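Non-toxic crystal protein (Bacillus thuringiensis, PDB 2D42) is a non-toxic parasporal crystal protein whose elongated, strand-rich fold closely resembles that of the beta-pore-forming toxins, although its own activity is not established. Local coordinates at residues 76-87 with 129-140. Numbering follows the deposited sequence.
Sequences SFSNAYTSRTSS and KYTLDATQDFRD
Arg84 and Asp133 face each other as a non-hydrogen-bonded pair, and their side chains join the two antiparallel strands by a salt bridge that illustrates how cross-strand partners can add to the backbone bonding of a sheet. The guanidinium approaches side-on: NE of Arg84 lies 2.7 Å from OD1 of Asp133, which sits close to the guanidinium plane, while NH2 of Arg84 reaches OD2 of Asp133 at 2.9 Å on the syn lone pair. The two planes are 35° apart; OD2 lies 30° out of the guanidinium plane, consistent with the more bent second bond. A bend at chi3 (-56°) in the otherwise extended Arg84 chain turns the NE edge of the guanidinium toward the carboxylate oxygens, and its CD passes 4.0 Å from CB of Thr131. On the same face, which is largely exposed, OG1 of Thr82 and OG1 of Thr135 make a weak hydrogen bond of 3.3 Å.

The opposite face carries Phe138 and Tyr81. CB of Tyr81 meets the edge of the Phe138 ring, 3.9 Å from CE2, nearly in the ring plane. The Tyr81 ring leads away from 129-140 to Ile56, Leu58 and Leu158; Phe138 instead packs on Tyr156 and Thr236.

Paired N-H...O bonds recur at every second residue, from Phe77 with Asp140 to Ser87 with Tyr130, and alternate with non-hydrogen-bonded pairs such as Arg84 with Asp133. Strand 71-94 also pairs with strand 219-244, placing this contact within the long, twisted, largely antiparallel sheet characteristic of the aerolysin/ETX-MTX2 fold, which this non-toxic protein shares with beta-pore-forming toxins.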
# COMPACT_ATOMS: atom_id res chain seq x y z
N SER A 76 27.79 -16.04 14.11
CA SER A 76 27.26 -15.73 12.79
C SER A 76 25.74 -15.99 12.83
O SER A 76 25.29 -17.13 12.94
CB SER A 76 27.91 -16.61 11.72
OG SER A 76 27.21 -16.45 10.50
N PHE A 77 24.97 -14.91 12.72
CA PHE A 77 23.52 -14.99 12.77
C PHE A 77 22.84 -14.75 11.43
O PHE A 77 23.28 -13.93 10.62
CB PHE A 77 22.98 -13.95 13.76
CG PHE A 77 23.31 -14.25 15.20
CD1 PHE A 77 22.71 -15.31 15.87
CD2 PHE A 77 24.20 -13.43 15.90
CE1 PHE A 77 22.98 -15.55 17.22
CE2 PHE A 77 24.48 -13.67 17.24
CZ PHE A 77 23.87 -14.73 17.90
N SER A 78 21.74 -15.46 11.22
CA SER A 78 20.93 -15.35 10.02
C SER A 78 19.50 -15.65 10.44
O SER A 78 19.18 -16.78 10.79
CB SER A 78 21.37 -16.37 8.97
OG SER A 78 20.41 -16.44 7.93
N ASN A 79 18.65 -14.64 10.40
CA ASN A 79 17.27 -14.86 10.79
C ASN A 79 16.32 -14.13 9.85
O ASN A 79 16.45 -12.92 9.61
CB ASN A 79 17.11 -14.40 12.25
CG ASN A 79 18.09 -15.13 13.20
OD1 ASN A 79 17.85 -16.26 13.63
ND2 ASN A 79 19.21 -14.48 13.51
N ALA A 80 15.39 -14.88 9.27
CA ALA A 80 14.42 -14.32 8.34
C ALA A 80 13.16 -13.94 9.10
O ALA A 80 12.35 -14.80 9.42
CB ALA A 80 14.10 -15.33 7.24
N TYR A 81 13.01 -12.65 9.39
CA TYR A 81 11.86 -12.14 10.13
C TYR A 81 10.78 -11.60 9.20
O TYR A 81 11.05 -10.89 8.25
CB TYR A 81 12.31 -11.01 11.07
CG TYR A 81 11.37 -10.80 12.23
CD1 TYR A 81 11.31 -11.73 13.28
CD2 TYR A 81 10.52 -9.69 12.28
CE1 TYR A 81 10.42 -11.56 14.35
CE2 TYR A 81 9.63 -9.51 13.34
CZ TYR A 81 9.59 -10.45 14.37
OH TYR A 81 8.70 -10.29 15.42
N THR A 82 9.53 -11.94 9.52
CA THR A 82 8.40 -11.51 8.72
C THR A 82 7.58 -10.44 9.41
O THR A 82 7.07 -10.66 10.51
CB THR A 82 7.46 -12.68 8.43
OG1 THR A 82 8.16 -13.66 7.64
CG2 THR A 82 6.23 -12.20 7.67
N SER A 83 7.46 -9.29 8.77
CA SER A 83 6.67 -8.19 9.32
C SER A 83 5.49 -7.94 8.38
O SER A 83 5.62 -8.08 7.16
CB SER A 83 7.53 -6.92 9.45
OG SER A 83 8.58 -7.11 10.38
N ARG A 84 4.35 -7.59 8.95
CA ARG A 84 3.15 -7.35 8.16
C ARG A 84 2.71 -5.91 8.09
O ARG A 84 2.91 -5.14 9.04
CB ARG A 84 2.00 -8.20 8.70
CG ARG A 84 0.66 -7.91 8.05
CD ARG A 84 -0.38 -8.95 8.43
NE ARG A 84 0.08 -10.30 8.09
CZ ARG A 84 -0.68 -11.39 8.20
NH1 ARG A 84 -1.92 -11.30 8.64
NH2 ARG A 84 -0.17 -12.58 7.88
N THR A 85 2.11 -5.54 6.97
CA THR A 85 1.57 -4.21 6.78
C THR A 85 0.19 -4.40 6.19
O THR A 85 -0.03 -5.30 5.38
CB THR A 85 2.42 -3.37 5.80
OG1 THR A 85 2.30 -3.92 4.48
CG2 THR A 85 3.87 -3.37 6.22
N SER A 86 -0.75 -3.58 6.62
CA SER A 86 -2.12 -3.68 6.14
C SER A 86 -2.63 -2.31 5.68
O SER A 86 -2.31 -1.29 6.29
CB SER A 86 -3.00 -4.22 7.25
OG SER A 86 -4.33 -4.37 6.80
N SER A 87 -3.40 -2.28 4.59
CA SER A 87 -3.95 -1.03 4.09
C SER A 87 -5.46 -1.17 3.89
O SER A 87 -5.97 -2.28 3.81
CB SER A 87 -3.31 -0.66 2.75
OG SER A 87 -3.77 -1.51 1.72
N LYS A 129 -9.73 -4.91 3.51
CA LYS A 129 -8.41 -4.86 4.11
C LYS A 129 -7.45 -5.72 3.29
O LYS A 129 -7.78 -6.85 2.92
CB LYS A 129 -8.49 -5.38 5.55
CG LYS A 129 -7.21 -5.32 6.35
CD LYS A 129 -7.50 -5.65 7.82
CE LYS A 129 -6.23 -5.63 8.68
NZ LYS A 129 -5.25 -6.70 8.31
N TYR A 130 -6.28 -5.17 2.98
CA TYR A 130 -5.27 -5.88 2.21
C TYR A 130 -3.99 -6.00 3.01
O TYR A 130 -3.41 -4.99 3.44
CB TYR A 130 -4.97 -5.13 0.91
CG TYR A 130 -6.01 -5.32 -0.16
CD1 TYR A 130 -5.75 -6.10 -1.28
CD2 TYR A 130 -7.26 -4.70 -0.06
CE1 TYR A 130 -6.70 -6.27 -2.29
CE2 TYR A 130 -8.22 -4.86 -1.06
CZ TYR A 130 -7.93 -5.65 -2.17
OH TYR A 130 -8.86 -5.80 -3.17
N THR A 131 -3.52 -7.23 3.20
CA THR A 131 -2.30 -7.46 3.97
C THR A 131 -1.15 -7.96 3.10
O THR A 131 -1.35 -8.64 2.10
CB THR A 131 -2.54 -8.49 5.08
OG1 THR A 131 -2.89 -9.75 4.49
CG2 THR A 131 -3.65 -8.04 5.99
N LEU A 132 0.07 -7.60 3.50
CA LEU A 132 1.26 -8.01 2.79
C LEU A 132 2.36 -8.40 3.78
O LEU A 132 2.78 -7.58 4.60
CB LEU A 132 1.77 -6.89 1.88
CG LEU A 132 3.10 -7.18 1.16
CD1 LEU A 132 2.92 -8.37 0.21
CD2 LEU A 132 3.54 -5.96 0.38
N ASP A 133 2.81 -9.64 3.70
CA ASP A 133 3.88 -10.12 4.57
C ASP A 133 5.18 -10.00 3.82
O ASP A 133 5.33 -10.57 2.74
CB ASP A 133 3.67 -11.59 4.95
CG ASP A 133 2.49 -11.79 5.86
OD1 ASP A 133 2.30 -10.98 6.79
OD2 ASP A 133 1.74 -12.77 5.65
N ALA A 134 6.11 -9.25 4.39
CA ALA A 134 7.41 -9.07 3.77
C ALA A 134 8.44 -9.77 4.65
O ALA A 134 8.40 -9.65 5.88
CB ALA A 134 7.73 -7.59 3.66
N THR A 135 9.34 -10.50 4.02
CA THR A 135 10.37 -11.21 4.75
C THR A 135 11.70 -10.48 4.64
O THR A 135 12.20 -10.25 3.54
CB THR A 135 10.53 -12.65 4.24
OG1 THR A 135 9.35 -13.40 4.53
CG2 THR A 135 11.72 -13.32 4.90
N GLN A 136 12.26 -10.11 5.78
CA GLN A 136 13.55 -9.43 5.81
C GLN A 136 14.57 -10.47 6.24
O GLN A 136 14.34 -11.21 7.19
CB GLN A 136 13.51 -8.28 6.81
CG GLN A 136 12.63 -7.12 6.37
CD GLN A 136 12.55 -6.01 7.40
OE1 GLN A 136 11.80 -6.11 8.38
NE2 GLN A 136 13.33 -4.95 7.19
N ASP A 137 15.69 -10.55 5.53
CA ASP A 137 16.74 -11.52 5.87
C ASP A 137 17.87 -10.84 6.64
O ASP A 137 18.81 -10.32 6.04
CB ASP A 137 17.31 -12.16 4.60
CG ASP A 137 16.27 -12.94 3.82
OD1 ASP A 137 15.71 -13.92 4.35
OD2 ASP A 137 16.01 -12.58 2.65
N PHE A 138 17.80 -10.87 7.96
CA PHE A 138 18.83 -10.25 8.78
C PHE A 138 20.01 -11.19 8.97
O PHE A 138 19.87 -12.30 9.48
CB PHE A 138 18.25 -9.83 10.13
CG PHE A 138 17.15 -8.81 10.02
CD1 PHE A 138 17.44 -7.51 9.62
CD2 PHE A 138 15.83 -9.16 10.28
CE1 PHE A 138 16.42 -6.56 9.48
CE2 PHE A 138 14.80 -8.22 10.15
CZ PHE A 138 15.10 -6.92 9.75
N ARG A 139 21.18 -10.72 8.55
CA ARG A 139 22.41 -11.48 8.67
C ARG A 139 23.45 -10.58 9.32
O ARG A 139 23.69 -9.47 8.86
CB ARG A 139 22.93 -11.92 7.28
CG ARG A 139 21.97 -12.80 6.48
CD ARG A 139 22.69 -13.37 5.24
NE ARG A 139 21.80 -14.14 4.37
CZ ARG A 139 20.88 -13.61 3.58
NH1 ARG A 139 20.12 -14.38 2.82
NH2 ARG A 139 20.72 -12.29 3.53
N ASP A 140 24.05 -11.07 10.40
CA ASP A 140 25.07 -10.31 11.12
C ASP A 140 26.02 -11.26 11.81
O ASP A 140 25.69 -12.41 12.08
CB ASP A 140 24.42 -9.38 12.16
CG ASP A 140 23.68 -8.22 11.53
OD1 ASP A 140 24.34 -7.31 11.01
OD2 ASP A 140 22.43 -8.23 11.54
O HOH W 1 18.69 -14.24 6.84